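Local coordinates for periplasmic cell division protein (SufI) (PDB 6SYY) that probably oxidises its substrates with a set of bound copper ions, as multicopper oxidases of the laccase type do, at residues E412-E415 with D416-N420. Numbering follows the deposited sequence.
Sequences ETWE and DGYAN
Tyr418 CB sits over one face of the indole of Trp414, a CH-pi contact with CB 3.7 Å from the centroid of the six-membered ring of Trp414. The two aromatic planes lie within 15° of each other but are displaced, so the methylene, and little of the phenol, lies above the indole. With CG anti to the backbone N (chi1 -170°), the Trp414 indole is carried across to the residues that follow the turn; the Ala419 methyl lies over the rim of the same indole face, its CB 3.6 Å from CD1 of Trp414. A water bridges NE1 of Trp414 and O of Ala419, satisfying the indole N-H in the ring plane. At the far end of the phenol, Tyr418 OH donates to OE1 of Glu412 over 2.7 Å, the carboxylate standing almost perpendicular to the ring (89°). The other oxygen of Glu412 forms a salt bridge with Lys428.

What shapes this packing is a type I beta turn from Thr413 to Asp416, closed by Asp416 N donating to Thr413 O at 3.0 Å. Asp416 folds back on Thr413: its OD2 takes the Thr413 N-H on the anti lone pair at 2.6 Å, while OG1 of Thr413 donates to the same oxygen from above the carboxylate plane. Replacing Trp414 with an alanine would probably leave Tyr418 CB and the Ala419 methyl without their apolar partner and the bridging water without its indole donor.

Further out, Trp414 packs on Met520 and Asn522 of strand 520-525 and meets the ring of His163, its side chain about 10 Å from a copper ion. This is a type I beta turn whose last residue, an aspartate, accepts the N-H and hydroxyl of the first, in a cupredoxin-domain loop of a multicopper oxidase, near the trinuclear copper cluster without binding the metal.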
# COMPACT_ATOMS: atom_id res chain seq x y z
N GLU A 412 10.31 17.50 14.60
CA GLU A 412 10.74 16.33 15.35
C GLU A 412 10.97 15.14 14.42
O GLU A 412 10.35 15.04 13.35
CB GLU A 412 9.71 15.95 16.41
CG GLU A 412 9.38 17.07 17.36
CD GLU A 412 8.78 16.58 18.66
OE1 GLU A 412 7.84 15.76 18.61
OE2 GLU A 412 9.25 17.01 19.74
N THR A 413 11.87 14.26 14.83
CA THR A 413 12.02 12.95 14.22
C THR A 413 11.74 11.88 15.26
O THR A 413 11.52 12.17 16.44
CB THR A 413 13.43 12.74 13.63
OG1 THR A 413 14.37 12.55 14.70
CG2 THR A 413 13.85 13.94 12.79
N TRP A 414 11.73 10.63 14.81
CA TRP A 414 11.54 9.50 15.71
C TRP A 414 12.56 9.54 16.85
O TRP A 414 12.22 9.28 18.01
CB TRP A 414 11.62 8.19 14.93
CG TRP A 414 11.20 6.97 15.69
CD1 TRP A 414 12.01 5.94 16.10
CD2 TRP A 414 9.88 6.63 16.12
NE1 TRP A 414 11.27 4.99 16.76
CE2 TRP A 414 9.96 5.39 16.79
CE3 TRP A 414 8.63 7.25 16.01
CZ2 TRP A 414 8.84 4.76 17.35
CZ3 TRP A 414 7.52 6.63 16.57
CH2 TRP A 414 7.63 5.40 17.22
N GLU A 415 13.80 9.89 16.53
CA GLU A 415 14.88 9.92 17.51
C GLU A 415 14.75 11.06 18.51
O GLU A 415 15.63 11.22 19.36
CB GLU A 415 16.23 10.00 16.80
CG GLU A 415 16.23 9.45 15.38
CD GLU A 415 15.88 7.97 15.32
OE1 GLU A 415 16.15 7.25 16.30
OE2 GLU A 415 15.34 7.52 14.28
N ASP A 416 13.69 11.86 18.43
CA ASP A 416 13.47 12.99 19.34
C ASP A 416 12.51 12.62 20.46
O ASP A 416 11.53 13.32 20.71
CB ASP A 416 12.97 14.20 18.56
CG ASP A 416 14.04 14.83 17.69
OD1 ASP A 416 15.11 15.19 18.22
OD2 ASP A 416 13.82 14.94 16.47
N GLY A 417 12.78 11.51 21.15
CA GLY A 417 12.00 11.11 22.30
C GLY A 417 11.05 9.96 22.06
O GLY A 417 10.52 9.40 23.03
N TYR A 418 10.81 9.59 20.81
CA TYR A 418 9.87 8.52 20.49
C TYR A 418 10.51 7.13 20.49
O TYR A 418 9.82 6.14 20.74
CB TYR A 418 9.22 8.76 19.12
CG TYR A 418 8.45 10.05 19.00
CD1 TYR A 418 9.06 11.22 18.56
CD2 TYR A 418 7.10 10.10 19.31
CE1 TYR A 418 8.35 12.40 18.45
CE2 TYR A 418 6.37 11.27 19.20
CZ TYR A 418 7.00 12.41 18.77
OH TYR A 418 6.28 13.58 18.66
N ALA A 419 11.81 7.04 20.23
CA ALA A 419 12.41 5.77 19.84
C ALA A 419 12.46 4.78 21.00
O ALA A 419 12.24 3.58 20.80
CB ALA A 419 13.80 6.00 19.26
N ASN A 420 12.77 5.25 22.20
CA ASN A 420 13.00 4.36 23.35
C ASN A 420 12.21 4.85 24.55
O ASN A 420 12.77 5.40 25.51
CB ASN A 420 14.50 4.28 23.67
CG ASN A 420 15.14 5.65 23.81
OD1 ASN A 420 14.66 6.63 23.25
ND2 ASN A 420 16.22 5.72 24.58
O HOH W 1 11.86 2.51 18.26